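Local coordinates for protein Abbfa_003403 (Acinetobacter baumannii, PDB 4ZXH) that probably builds a peptide product as a four-domain nonribosomal peptide synthetase, joining condensation, adenylation, phosphopantetheine-bearing carrier and thioesterase domains in one chain, at residues I528-D539 and A577-Q585; I645-D653 and I675-Y684. All coordinates share one frame; numbering follows the deposited sequence.

How the contacts relate
Both contacts lie in the adenylation domain, an AMP-binding enzyme of the ANL family, and follow one another along the chain without nesting or crossing. Contact 1 comes first: it closes a loop of 37 residues, carrying helix 543-553, strand 557-560 and most of helix 567-577, by pairing the two middle strands of a four-stranded parallel sheet. Contact 2 then closes a shorter loop of 21 residues that holds strand 662-665, bringing helix 641-655 against helix 674-679 and the residues that follow it. The centres of contact 1 and contact 2 are about 23 Å apart. Helix 543-553 lies between them in the packing, touching Val534 and Leu536 of contact 1 and Ile675 and Leu679 of contact 2.

Contact 1 (I528-D539 and A577-Q585); sequences ITQGDRVGLMLD and AEPKVILTQ
The guanidinium of Arg533 offers one edge to two consecutive carbonyls where helix 567-577 ends: NE bonds to Ala577 O at 2.7 Å and NH2 to Glu578 O at 2.9 Å, each oxygen 21° out of the guanidinium plane. A bend at chi3 (-48°) turns the arginine tip back to these carbonyls. The carboxylate of Asp532 is gripped from both faces through OD2. Lys580 NZ forms a salt bridge with Asp532 OD2 at 2.7 Å, and Thr529 N approaches from the opposite face. The lysine stem passes Ile528, whose CD1 touches Lys580 CG. At the other end, the carboxylate of Asp539 and the amide of Gln585 stand perpendicular; Asp539 OD2 and Gln585 NE2 are 3.1 Å apart at too poor an angle to bond, and the bond here runs from Asp539 N to Gln585 OE1, above the amide plane.

Between these ends, strands 533-537 and 581-584 are the parallel central pair of a four-stranded sheet, joined through helix 543-553, strand 557-560 and helix 567-577. Leu583 bonds through both its N and its O: N to Gly535 O, and O from Met537 N. Beyond it, Thr584 OG1 donates to Met537 O at 3.0 Å. Val534, Leu536, Val581 and Leu583 share one face, where Val534 CG1 meets Val581 CG1 at 3.9 Å; helix 543-553 packs on Val534 and Leu536. Met537 CB and Ile582 CG2 meet on the other face.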
ATOM      1  N   ILE A 528     -35.166  -2.010  50.760  1.00 35.83           N
ATOM      2  CA  ILE A 528     -35.138  -1.587  49.357  1.00 35.72           C
ATOM      3  C   ILE A 528     -36.478  -1.068  48.871  1.00 31.62           C
ATOM      4  O   ILE A 528     -37.481  -1.775  48.880  1.00 48.51           O
ATOM      5  CB  ILE A 528     -34.687  -2.719  48.421  1.00 32.40           C
ATOM      6  CG1 ILE A 528     -33.274  -3.161  48.787  1.00 30.92           C
ATOM      7  CG2 ILE A 528     -34.690  -2.234  46.990  1.00 27.64           C
ATOM      8  CD1 ILE A 528     -32.334  -2.010  48.927  1.00 25.50           C
ATOM      9  N   THR A 529     -36.472   0.187  48.444  1.00 28.43           N
ATOM     10  CA  THR A 529     -37.685   0.892  48.057  1.00 30.61           C
ATOM     11  C   THR A 529     -37.538   1.256  46.584  1.00 35.31           C
ATOM     12  O   THR A 529     -36.432   1.241  46.067  1.00 34.83           O
ATOM     13  CB  THR A 529     -37.901   2.171  48.906  1.00 47.60           C
ATOM     14  OG1 THR A 529     -37.165   3.268  48.334  1.00 56.65           O
ATOM     15  CG2 THR A 529     -37.422   1.961  50.337  1.00 36.53           C
ATOM     16  N   GLN A 530     -38.638   1.585  45.916  1.00 38.58           N
ATOM     17  CA  GLN A 530     -38.586   1.987  44.520  1.00 38.67           C
ATOM     18  C   GLN A 530     -37.554   3.098  44.281  1.00 37.36           C
ATOM     19  O   GLN A 530     -37.433   4.042  45.071  1.00 36.00           O
ATOM     20  CB  GLN A 530     -39.971   2.435  44.040  1.00 47.35           C
ATOM     21  CG  GLN A 530     -39.989   2.836  42.570  1.00 63.81           C
ATOM     22  CD  GLN A 530     -41.388   3.060  42.042  1.00 77.34           C
ATOM     23  OE1 GLN A 530     -42.369   2.820  42.746  1.00 86.69           O
ATOM     24  NE2 GLN A 530     -41.489   3.523  40.796  1.00 72.92           N
ATOM     25  N   GLY A 531     -36.780   2.954  43.208  1.00 25.31           N
ATOM     26  CA  GLY A 531     -35.777   3.940  42.873  1.00 25.17           C
ATOM     27  C   GLY A 531     -34.410   3.709  43.489  1.00 32.93           C
ATOM     28  O   GLY A 531     -33.456   4.417  43.176  1.00 32.11           O
ATOM     29  N   ASP A 532     -34.295   2.733  44.379  1.00 33.71           N
ATOM     30  CA  ASP A 532     -33.011   2.509  45.021  1.00 32.12           C
ATOM     31  C   ASP A 532     -32.053   1.852  44.034  1.00 40.16           C
ATOM     32  O   ASP A 532     -32.470   1.238  43.032  1.00 32.93           O
ATOM     33  CB  ASP A 532     -33.166   1.662  46.288  1.00 34.21           C
ATOM     34  CG  ASP A 532     -33.774   2.457  47.467  1.00 43.57           C
ATOM     35  OD1 ASP A 532     -33.930   3.701  47.353  1.00 49.94           O
ATOM     36  OD2 ASP A 532     -34.088   1.835  48.512  1.00 36.61           O
ATOM     37  N   ARG A 533     -30.764   2.018  44.301  1.00 44.68           N
ATOM     38  CA  ARG A 533     -29.738   1.412  43.476  1.00 34.09           C
ATOM     39  C   ARG A 533     -29.141   0.260  44.239  1.00 31.86           C
ATOM     40  O   ARG A 533     -28.701   0.439  45.371  1.00 43.38           O
ATOM     41  CB  ARG A 533     -28.678   2.430  43.102  1.00 28.56           C
ATOM     42  CG  ARG A 533     -29.176   3.460  42.118  1.00 29.43           C
ATOM     43  CD  ARG A 533     -28.172   4.589  41.950  1.00 34.42           C
ATOM     44  NE  ARG A 533     -27.707   5.069  43.251  1.00 40.10           N
ATOM     45  CZ  ARG A 533     -28.395   5.895  44.028  1.00 41.20           C
ATOM     46  NH1 ARG A 533     -29.589   6.328  43.630  1.00 40.97           N
ATOM     47  NH2 ARG A 533     -27.895   6.284  45.201  1.00 34.57           N
ATOM     48  N   VAL A 534     -29.155  -0.923  43.628  1.00 28.31           N
ATOM     49  CA  VAL A 534     -28.699  -2.145  44.287  1.00 26.96           C
ATOM     50  C   VAL A 534     -27.469  -2.718  43.606  1.00 29.58           C
ATOM     51  O   VAL A 534     -27.523  -3.118  42.434  1.00 30.22           O
ATOM     52  CB  VAL A 534     -29.801  -3.204  44.307  1.00 22.54           C
ATOM     53  CG1 VAL A 534     -29.251  -4.554  44.740  1.00 22.87           C
ATOM     54  CG2 VAL A 534     -30.929  -2.746  45.208  1.00 23.07           C
ATOM     55  N   GLY A 535     -26.357  -2.738  44.338  1.00 27.97           N
ATOM     56  CA  GLY A 535     -25.138  -3.365  43.859  1.00 27.41           C
ATOM     57  C   GLY A 535     -25.363  -4.850  43.653  1.00 29.65           C
ATOM     58  O   GLY A 535     -26.005  -5.513  44.466  1.00 40.11           O
ATOM     59  N   LEU A 536     -24.851  -5.376  42.553  1.00 29.48           N
ATOM     60  CA  LEU A 536     -25.024  -6.787  42.251  1.00 30.16           C
ATOM     61  C   LEU A 536     -23.681  -7.462  42.022  1.00 36.09           C
ATOM     62  O   LEU A 536     -23.033  -7.232  40.996  1.00 36.19           O
ATOM     63  CB  LEU A 536     -25.913  -6.959  41.031  1.00 26.13           C
ATOM     64  CG  LEU A 536     -26.266  -8.402  40.695  1.00 28.47           C
ATOM     65  CD1 LEU A 536     -26.888  -9.089  41.902  1.00 26.49           C
ATOM     66  CD2 LEU A 536     -27.222  -8.400  39.502  1.00 25.35           C
ATOM     67  N   MET A 537     -23.269  -8.291  42.979  1.00 35.69           N
ATOM     68  CA  MET A 537     -21.973  -8.959  42.924  1.00 32.18           C
ATOM     69  C   MET A 537     -22.157 -10.475  42.990  1.00 38.79           C
ATOM     70  O   MET A 537     -22.069 -11.062  44.074  1.00 42.90           O
ATOM     71  CB  MET A 537     -21.075  -8.471  44.068  1.00 25.71           C
ATOM     72  CG  MET A 537     -19.604  -8.803  43.911  1.00 36.34           C
ATOM     73  SD  MET A 537     -18.583  -8.363  45.341  1.00 34.84           S
ATOM     74  CE  MET A 537     -18.569  -6.583  45.251  1.00 56.32           C
ATOM     75  N   LEU A 538     -22.405 -11.101  41.834  1.00 39.20           N
ATOM     76  CA  LEU A 538     -22.698 -12.541  41.764  1.00 42.55           C
ATOM     77  C   LEU A 538     -21.739 -13.353  40.890  1.00 42.80           C
ATOM     78  O   LEU A 538     -21.057 -12.801  40.031  1.00 46.07           O
ATOM     79  CB  LEU A 538     -24.119 -12.760  41.240  1.00 40.98           C
ATOM     80  CG  LEU A 538     -25.278 -12.206  42.069  1.00 39.19           C
ATOM     81  CD1 LEU A 538     -26.612 -12.727  41.543  1.00 38.56           C
ATOM     82  CD2 LEU A 538     -25.104 -12.535  43.549  1.00 35.75           C
ATOM     83  N   ASP A 539     -21.703 -14.666  41.120  1.00 41.44           N
ATOM     84  CA  ASP A 539     -21.078 -15.619  40.195  1.00 37.63           C
ATOM     85  C   ASP A 539     -22.095 -16.041  39.151  1.00 42.61           C
ATOM     86  O   ASP A 539     -23.299 -15.909  39.367  1.00 49.01           O
ATOM     87  CB  ASP A 539     -20.553 -16.855  40.922  1.00 39.94           C
ATOM     88  CG  ASP A 539     -19.146 -16.671  41.458  1.00 51.12           C
ATOM     89  OD1 ASP A 539     -18.378 -15.893  40.853  1.00 53.59           O
ATOM     90  OD2 ASP A 539     -18.807 -17.304  42.489  1.00 59.01           O
ATOM     91  N   ALA A 577     -21.673   5.396  42.565  1.00 36.33           N
ATOM     92  CA  ALA A 577     -23.058   4.945  42.442  1.00 35.00           C
ATOM     93  C   ALA A 577     -23.837   5.064  43.749  1.00 41.93           C
ATOM     94  O   ALA A 577     -25.066   5.103  43.733  1.00 44.63           O
ATOM     95  CB  ALA A 577     -23.105   3.498  41.928  1.00 26.99           C
ATOM     96  N   GLU A 578     -23.123   5.130  44.871  1.00 41.01           N
ATOM     97  CA  GLU A 578     -23.739   5.268  46.192  1.00 37.82           C
ATOM     98  C   GLU A 578     -24.921   4.325  46.407  1.00 41.27           C
ATOM     99  O   GLU A 578     -26.005   4.775  46.751  1.00 40.74           O
ATOM    100  CB  GLU A 578     -24.185   6.712  46.408  1.00 36.07           C
ATOM    101  CG  GLU A 578     -23.032   7.701  46.305  1.00 58.08           C
ATOM    102  CD  GLU A 578     -23.468   9.158  46.305  1.00 72.91           C
ATOM    103  OE1 GLU A 578     -24.648   9.442  46.001  1.00 76.85           O
ATOM    104  OE2 GLU A 578     -22.618  10.022  46.608  1.00 77.55           O
ATOM    105  N   PRO A 579     -24.709   3.011  46.219  1.00 35.70           N
ATOM    106  CA  PRO A 579     -25.823   2.054  46.272  1.00 29.68           C
ATOM    107  C   PRO A 579     -26.372   1.823  47.677  1.00 28.31           C
ATOM    108  O   PRO A 579     -25.645   1.928  48.677  1.00 30.03           O
ATOM    109  CB  PRO A 579     -25.205   0.767  45.718  1.00 26.46           C
ATOM    110  CG  PRO A 579     -23.756   0.872  46.064  1.00 33.24           C
ATOM    111  CD  PRO A 579     -23.402   2.333  46.135  1.00 36.04           C
ATOM    112  N   LYS A 580     -27.660   1.510  47.742  1.00 31.07           N
ATOM    113  CA  LYS A 580     -28.342   1.270  49.009  1.00 35.16           C
ATOM    114  C   LYS A 580     -27.781   0.039  49.685  1.00 34.90           C
ATOM    115  O   LYS A 580     -27.622   0.007  50.896  1.00 33.29           O
ATOM    116  CB  LYS A 580     -29.842   1.088  48.783  1.00 29.99           C
ATOM    117  CG  LYS A 580     -30.657   0.884  50.041  1.00 26.88           C
ATOM    118  CD  LYS A 580     -30.724   2.163  50.842  1.00 34.50           C
ATOM    119  CE  LYS A 580     -31.988   2.248  51.702  1.00 37.07           C
ATOM    120  NZ  LYS A 580     -33.160   2.756  50.917  1.00 48.47           N
ATOM    121  N   VAL A 581     -27.500  -0.977  48.874  1.00 31.51           N
ATOM    122  CA  VAL A 581     -27.091  -2.281  49.360  1.00 28.59           C
ATOM    123  C   VAL A 581     -26.290  -2.960  48.259  1.00 33.19           C
ATOM    124  O   VAL A 581     -26.383  -2.567  47.096  1.00 39.86           O
ATOM    125  CB  VAL A 581     -28.320  -3.151  49.766  1.00 32.35           C
ATOM    126  CG1 VAL A 581     -28.966  -3.785  48.547  1.00 37.06           C
ATOM    127  CG2 VAL A 581     -27.920  -4.228  50.740  1.00 40.34           C
ATOM    128  N   ILE A 582     -25.487  -3.956  48.624  1.00 38.30           N
ATOM    129  CA  ILE A 582     -24.812  -4.816  47.640  1.00 34.84           C
ATOM    130  C   ILE A 582     -25.351  -6.235  47.788  1.00 34.63           C
ATOM    131  O   ILE A 582     -25.196  -6.851  48.850  1.00 33.15           O
ATOM    132  CB  ILE A 582     -23.276  -4.826  47.828  1.00 33.70           C
ATOM    133  CG1 ILE A 582     -22.670  -3.454  47.499  1.00 31.61           C
ATOM    134  CG2 ILE A 582     -22.638  -5.918  46.989  1.00 29.59           C
ATOM    135  CD1 ILE A 582     -21.247  -3.294  48.000  1.00 27.61           C
ATOM    136  N   LEU A 583     -26.024  -6.732  46.751  1.00 29.78           N
ATOM    137  CA  LEU A 583     -26.601  -8.075  46.797  1.00 31.49           C
ATOM    138  C   LEU A 583     -25.567  -9.022  46.232  1.00 39.91           C
ATOM    139  O   LEU A 583     -25.196  -8.921  45.068  1.00 43.34           O
ATOM    140  CB  LEU A 583     -27.919  -8.153  46.011  1.00 26.99           C
ATOM    141  CG  LEU A 583     -28.667  -9.496  45.922  1.00 35.33           C
ATOM    142  CD1 LEU A 583     -29.333  -9.927  47.229  1.00 26.13           C
ATOM    143  CD2 LEU A 583     -29.678  -9.463  44.782  1.00 33.62           C
ATOM    144  N   THR A 584     -25.087  -9.927  47.072  1.00 40.17           N
ATOM    145  CA  THR A 584     -23.975 -10.802  46.715  1.00 38.24           C
ATOM    146  C   THR A 584     -24.271 -12.223  47.193  1.00 38.75           C
ATOM    147  O   THR A 584     -25.374 -12.502  47.639  1.00 40.37           O
ATOM    148  CB  THR A 584     -22.675 -10.284  47.331  1.00 40.76           C
ATOM    149  OG1 THR A 584     -21.608 -11.197  47.060  1.00 48.33           O
ATOM    150  CG2 THR A 584     -22.839 -10.122  48.839  1.00 32.87           C
ATOM    151  N   GLN A 585     -23.314 -13.137  47.100  1.00 41.30           N
ATOM    152  CA  GLN A 585     -23.586 -14.499  47.552  1.00 44.50           C
ATOM    153  C   GLN A 585     -22.686 -14.845  48.724  1.00 48.33           C
ATOM    154  O   GLN A 585     -21.715 -14.137  48.982  1.00 41.92           O
ATOM    155  CB  GLN A 585     -23.430 -15.517  46.407  1.00 46.18           C
ATOM    156  CG  GLN A 585     -22.110 -15.483  45.660  1.00 57.11           C
ATOM    157  CD  GLN A 585     -22.162 -16.235  44.336  1.00 60.04           C
ATOM    158  OE1 GLN A 585     -22.903 -15.860  43.416  1.00 53.36           O
ATOM    159  NE2 GLN A 585     -21.380 -17.310  44.236  1.00 66.01           N
TER

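Contact 2 (I645-D653 and I675-Y684)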
ATOM      1  N   ILE A 645     -37.114  -2.388  26.674  1.00 32.67           N
ATOM      2  CA  ILE A 645     -38.160  -3.179  26.060  1.00 29.11           C
ATOM      3  C   ILE A 645     -38.228  -2.851  24.549  1.00 38.47           C
ATOM      4  O   ILE A 645     -38.434  -3.740  23.722  1.00 45.48           O
ATOM      5  CB  ILE A 645     -39.531  -2.969  26.793  1.00 30.05           C
ATOM      6  CG1 ILE A 645     -40.614  -3.863  26.187  1.00 36.16           C
ATOM      7  CG2 ILE A 645     -39.954  -1.491  26.855  1.00 30.36           C
ATOM      8  CD1 ILE A 645     -40.374  -5.332  26.472  1.00 39.60           C
ATOM      9  N   ASN A 646     -38.008  -1.589  24.189  1.00 33.06           N
ATOM     10  CA  ASN A 646     -37.855  -1.221  22.789  1.00 36.50           C
ATOM     11  C   ASN A 646     -36.758  -2.030  22.108  1.00 41.45           C
ATOM     12  O   ASN A 646     -36.939  -2.538  21.005  1.00 44.72           O
ATOM     13  CB  ASN A 646     -37.532   0.262  22.649  1.00 38.60           C
ATOM     14  CG  ASN A 646     -37.358   0.679  21.203  1.00 44.55           C
ATOM     15  OD1 ASN A 646     -38.321   0.783  20.445  1.00 41.04           O
ATOM     16  ND2 ASN A 646     -36.113   0.877  20.803  1.00 46.24           N
ATOM     17  N   PHE A 647     -35.615  -2.133  22.773  1.00 34.27           N
ATOM     18  CA  PHE A 647     -34.499  -2.902  22.258  1.00 35.24           C
ATOM     19  C   PHE A 647     -34.845  -4.377  22.078  1.00 38.20           C
ATOM     20  O   PHE A 647     -34.672  -4.932  21.001  1.00 41.38           O
ATOM     21  CB  PHE A 647     -33.297  -2.760  23.188  1.00 34.92           C
ATOM     22  CG  PHE A 647     -32.238  -3.809  22.978  1.00 37.46           C
ATOM     23  CD1 PHE A 647     -31.429  -3.780  21.853  1.00 34.82           C
ATOM     24  CD2 PHE A 647     -32.044  -4.814  23.915  1.00 35.14           C
ATOM     25  CE1 PHE A 647     -30.454  -4.732  21.667  1.00 36.84           C
ATOM     26  CE2 PHE A 647     -31.073  -5.773  23.730  1.00 35.46           C
ATOM     27  CZ  PHE A 647     -30.285  -5.736  22.603  1.00 37.33           C
ATOM     28  N   LEU A 648     -35.331  -4.996  23.145  1.00 38.85           N
ATOM     29  CA  LEU A 648     -35.632  -6.419  23.161  1.00 39.83           C
ATOM     30  C   LEU A 648     -36.630  -6.806  22.088  1.00 42.40           C
ATOM     31  O   LEU A 648     -36.409  -7.780  21.363  1.00 49.66           O
ATOM     32  CB  LEU A 648     -36.154  -6.834  24.542  1.00 41.33           C
ATOM     33  CG  LEU A 648     -35.022  -6.877  25.570  1.00 36.42           C
ATOM     34  CD1 LEU A 648     -35.539  -7.042  26.983  1.00 33.66           C
ATOM     35  CD2 LEU A 648     -34.069  -7.997  25.202  1.00 36.38           C
ATOM     36  N   LEU A 649     -37.716  -6.045  21.978  1.00 39.13           N
ATOM     37  CA  LEU A 649     -38.732  -6.324  20.960  1.00 39.91           C
ATOM     38  C   LEU A 649     -38.173  -6.163  19.551  1.00 43.19           C
ATOM     39  O   LEU A 649     -38.479  -6.948  18.654  1.00 47.99           O
ATOM     40  CB  LEU A 649     -39.949  -5.418  21.140  1.00 38.27           C
ATOM     41  CG  LEU A 649     -40.841  -5.695  22.352  1.00 40.60           C
ATOM     42  CD1 LEU A 649     -42.024  -4.759  22.341  1.00 41.35           C
ATOM     43  CD2 LEU A 649     -41.296  -7.147  22.350  1.00 42.60           C
ATOM     44  N   SER A 650     -37.351  -5.137  19.365  1.00 43.08           N
ATOM     45  CA  SER A 650     -36.724  -4.866  18.078  1.00 43.57           C
ATOM     46  C   SER A 650     -35.832  -6.038  17.697  1.00 45.85           C
ATOM     47  O   SER A 650     -35.795  -6.476  16.547  1.00 51.80           O
ATOM     48  CB  SER A 650     -35.905  -3.576  18.143  1.00 44.61           C
ATOM     49  OG  SER A 650     -35.768  -2.961  16.875  1.00 48.78           O
ATOM     50  N   MET A 651     -35.120  -6.553  18.687  1.00 40.78           N
ATOM     51  CA  MET A 651     -34.209  -7.652  18.456  1.00 43.33           C
ATOM     52  C   MET A 651     -34.988  -8.905  18.108  1.00 50.75           C
ATOM     53  O   MET A 651     -34.556  -9.698  17.262  1.00 52.00           O
ATOM     54  CB  MET A 651     -33.318  -7.873  19.680  1.00 35.60           C
ATOM     55  CG  MET A 651     -32.066  -7.004  19.637  1.00 37.68           C
ATOM     56  SD  MET A 651     -31.004  -7.316  18.179  1.00 41.14           S
ATOM     57  CE  MET A 651     -30.748  -5.651  17.678  1.00 30.31           C
ATOM     58  N   ASN A 652     -36.156  -9.068  18.724  1.00 45.93           N
ATOM     59  CA  ASN A 652     -36.955 -10.246  18.438  1.00 43.08           C
ATOM     60  C   ASN A 652     -37.434 -10.320  16.995  1.00 50.32           C
ATOM     61  O   ASN A 652     -37.617 -11.417  16.484  1.00 59.20           O
ATOM     62  CB  ASN A 652     -38.162 -10.335  19.355  1.00 38.59           C
ATOM     63  CG  ASN A 652     -38.952 -11.603  19.121  1.00 48.08           C
ATOM     64  OD1 ASN A 652     -38.451 -12.702  19.380  1.00 55.88           O
ATOM     65  ND2 ASN A 652     -40.178 -11.469  18.597  1.00 44.23           N
ATOM     66  N   ASP A 653     -37.648  -9.165  16.354  1.00 54.03           N
ATOM     67  CA  ASP A 653     -38.060  -9.109  14.936  1.00 56.29           C
ATOM     68  C   ASP A 653     -37.037  -9.824  14.061  1.00 56.46           C
ATOM     69  O   ASP A 653     -37.383 -10.501  13.092  1.00 58.24           O
ATOM     70  CB  ASP A 653     -38.207  -7.660  14.448  1.00 53.86           C
ATOM     71  CG  ASP A 653     -39.443  -6.965  15.000  1.00 56.07           C
ATOM     72  OD1 ASP A 653     -40.417  -7.655  15.374  1.00 55.38           O
ATOM     73  OD2 ASP A 653     -39.431  -5.713  15.051  1.00 54.28           O
ATOM     74  N   ILE A 675     -27.708  -8.238  28.774  1.00 27.06           N
ATOM     75  CA  ILE A 675     -29.151  -8.026  28.888  1.00 29.32           C
ATOM     76  C   ILE A 675     -29.956  -8.863  27.872  1.00 34.39           C
ATOM     77  O   ILE A 675     -30.934  -9.517  28.237  1.00 35.45           O
ATOM     78  CB  ILE A 675     -29.480  -6.512  28.729  1.00 29.72           C
ATOM     79  CG1 ILE A 675     -29.458  -5.844  30.092  1.00 34.07           C
ATOM     80  CG2 ILE A 675     -30.832  -6.273  28.119  1.00 23.02           C
ATOM     81  CD1 ILE A 675     -30.421  -6.490  31.045  1.00 38.01           C
ATOM     82  N   LEU A 676     -29.535  -8.850  26.608  1.00 31.82           N
ATOM     83  CA  LEU A 676     -30.187  -9.626  25.554  1.00 35.75           C
ATOM     84  C   LEU A 676     -30.091 -11.129  25.807  1.00 41.93           C
ATOM     85  O   LEU A 676     -31.038 -11.876  25.573  1.00 45.83           O
ATOM     86  CB  LEU A 676     -29.556  -9.312  24.195  1.00 35.22           C
ATOM     87  CG  LEU A 676     -29.998 -10.183  23.019  1.00 30.79           C
ATOM     88  CD1 LEU A 676     -31.435  -9.885  22.635  1.00 29.26           C
ATOM     89  CD2 LEU A 676     -29.072  -9.991  21.852  1.00 32.73           C
ATOM     90  N   GLU A 677     -28.925 -11.554  26.278  1.00 38.76           N
ATOM     91  CA  GLU A 677     -28.615 -12.959  26.487  1.00 39.09           C
ATOM     92  C   GLU A 677     -29.384 -13.546  27.662  1.00 44.55           C
ATOM     93  O   GLU A 677     -29.815 -14.702  27.629  1.00 50.94           O
ATOM     94  CB  GLU A 677     -27.112 -13.140  26.724  1.00 34.15           C
ATOM     95  CG  GLU A 677     -26.213 -12.405  25.742  1.00 37.60           C
ATOM     96  CD  GLU A 677     -24.739 -12.614  26.052  1.00 43.74           C
ATOM     97  OE1 GLU A 677     -24.426 -13.225  27.100  1.00 47.86           O
ATOM     98  OE2 GLU A 677     -23.891 -12.158  25.254  1.00 39.78           O
ATOM     99  N   LEU A 678     -29.542 -12.751  28.711  1.00 40.48           N
ATOM    100  CA  LEU A 678     -30.157 -13.238  29.938  1.00 39.63           C
ATOM    101  C   LEU A 678     -31.693 -13.128  29.946  1.00 41.56           C
ATOM    102  O   LEU A 678     -32.351 -13.759  30.760  1.00 52.52           O
ATOM    103  CB  LEU A 678     -29.568 -12.484  31.136  1.00 30.76           C
ATOM    104  CG  LEU A 678     -28.049 -12.640  31.321  1.00 34.10           C
ATOM    105  CD1 LEU A 678     -27.507 -11.673  32.392  1.00 23.63           C
ATOM    106  CD2 LEU A 678     -27.639 -14.096  31.639  1.00 28.03           C
ATOM    107  N   LEU A 679     -32.270 -12.352  29.036  1.00 34.79           N
ATOM    108  CA  LEU A 679     -33.702 -12.082  29.108  1.00 38.56           C
ATOM    109  C   LEU A 679     -34.513 -12.594  27.934  1.00 42.93           C
ATOM    110  O   LEU A 679     -35.557 -13.211  28.121  1.00 53.59           O
ATOM    111  CB  LEU A 679     -33.952 -10.582  29.240  1.00 40.85           C
ATOM    112  CG  LEU A 679     -33.480  -9.933  30.537  1.00 39.84           C
ATOM    113  CD1 LEU A 679     -33.904  -8.469  30.562  1.00 36.91           C
ATOM    114  CD2 LEU A 679     -34.016 -10.696  31.738  1.00 37.15           C
ATOM    115  N   ILE A 680     -34.054 -12.336  26.718  1.00 42.36           N
ATOM    116  CA  ILE A 680     -34.960 -12.492  25.586  1.00 46.97           C
ATOM    117  C   ILE A 680     -35.527 -13.909  25.371  1.00 48.23           C
ATOM    118  O   ILE A 680     -36.617 -14.027  24.813  1.00 53.23           O
ATOM    119  CB  ILE A 680     -34.316 -11.995  24.260  1.00 38.52           C
ATOM    120  CG1 ILE A 680     -35.424 -11.585  23.278  1.00 41.00           C
ATOM    121  CG2 ILE A 680     -33.380 -13.034  23.657  1.00 36.44           C
ATOM    122  CD1 ILE A 680     -34.929 -11.009  21.970  1.00 42.73           C
ATOM    123  N   PRO A 681     -34.836 -14.985  25.824  1.00 46.63           N
ATOM    124  CA  PRO A 681     -35.608 -16.217  25.625  1.00 42.61           C
ATOM    125  C   PRO A 681     -36.707 -16.333  26.669  1.00 46.69           C
ATOM    126  O   PRO A 681     -37.732 -16.960  26.401  1.00 49.37           O
ATOM    127  CB  PRO A 681     -34.567 -17.337  25.792  1.00 40.56           C
ATOM    128  CG  PRO A 681     -33.234 -16.657  25.732  1.00 43.61           C
ATOM    129  CD  PRO A 681     -33.466 -15.282  26.282  1.00 42.64           C
ATOM    130  N   LEU A 682     -36.499 -15.731  27.840  1.00 46.53           N
ATOM    131  CA  LEU A 682     -37.506 -15.790  28.896  1.00 46.78           C
ATOM    132  C   LEU A 682     -38.792 -15.070  28.485  1.00 48.59           C
ATOM    133  O   LEU A 682     -39.877 -15.452  28.900  1.00 49.49           O
ATOM    134  CB  LEU A 682     -36.971 -15.191  30.181  1.00 32.89           C
ATOM    135  CG  LEU A 682     -35.767 -15.877  30.796  1.00 32.31           C
ATOM    136  CD1 LEU A 682     -35.345 -15.101  32.032  1.00 33.30           C
ATOM    137  CD2 LEU A 682     -36.087 -17.318  31.147  1.00 42.05           C
ATOM    138  N   MET A 683     -38.670 -14.032  27.663  1.00 49.99           N
ATOM    139  CA  MET A 683     -39.846 -13.367  27.105  1.00 49.40           C
ATOM    140  C   MET A 683     -40.696 -14.289  26.206  1.00 50.49           C
ATOM    141  O   MET A 683     -41.873 -13.998  25.943  1.00 54.42           O
ATOM    142  CB  MET A 683     -39.429 -12.121  26.308  1.00 47.55           C
ATOM    143  CG  MET A 683     -38.912 -10.947  27.137  1.00 45.14           C
ATOM    144  SD  MET A 683     -37.955  -9.738  26.166  1.00 38.52           S
ATOM    145  CE  MET A 683     -39.041  -9.412  24.783  1.00 33.88           C
ATOM    146  N   TYR A 684     -40.126 -15.394  25.733  1.00 46.22           N
ATOM    147  CA  TYR A 684     -40.849 -16.193  24.744  1.00 52.55           C
ATOM    148  C   TYR A 684     -40.984 -17.686  25.072  1.00 57.64           C
ATOM    149  O   TYR A 684     -41.615 -18.432  24.313  1.00 62.81           O
ATOM    150  CB  TYR A 684     -40.192 -15.996  23.368  1.00 52.98           C
ATOM    151  CG  TYR A 684     -40.337 -14.568  22.895  1.00 47.99           C
ATOM    152  CD1 TYR A 684     -41.554 -14.107  22.397  1.00 46.07           C
ATOM    153  CD2 TYR A 684     -39.282 -13.661  22.994  1.00 46.71           C
ATOM    154  CE1 TYR A 684     -41.725 -12.800  21.986  1.00 42.54           C
ATOM    155  CE2 TYR A 684     -39.441 -12.335  22.576  1.00 48.42           C
ATOM    156  CZ  TYR A 684     -40.675 -11.921  22.074  1.00 51.15           C
ATOM    157  OH  TYR A 684     -40.872 -10.629  21.661  1.00 55.40           O
TER
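Apolar contacts carry most of this interface, with Leu648 of helix 641-655 at its centre. Its two methyls divide the work: CD1 lies 3.7 Å from Met683 SD and also touches Leu679 CD1, whereas on the other branch the leucine runs antiparallel to Leu676 and Ile680, its CD2 4.1 Å from Ile680 CB. Ile680 extends toward the helix with CG1 anti to its backbone N (chi1 -155°), and its CD1 comes to 3.6 Å from Leu648 O, beside Met651 CB. To one side, the Phe647 ring presents its edge to Leu676, with CE2 3.9 Å from Leu676 CB. On the Met683 side, Leu649 CD2 meets Met683 CE at 4.0 Å and also rests on the Tyr684 hydroxyl.

The polar end of Asn652 meets the Tyr684 ring nearly parallel to it, the amide and ring planes being 12° apart. Asn652 OD1 sits over one face, toward the rim and 3.4 Å from Tyr684 CE2, while the rest of the amide lies by the CZ-OH end. A hydrogen bond from Val657 N to Asn652 OD1 helps to hold the amide there.

The axes of segments 645-653 and 675-679 cross at -74° and come no nearer than 10.9 Å. Helix 641-655 thus packs against helix 674-679 and the residues following it, the link of the adenylation domain's beta-alpha-beta crossover from strand 662-665 to strand 687-690.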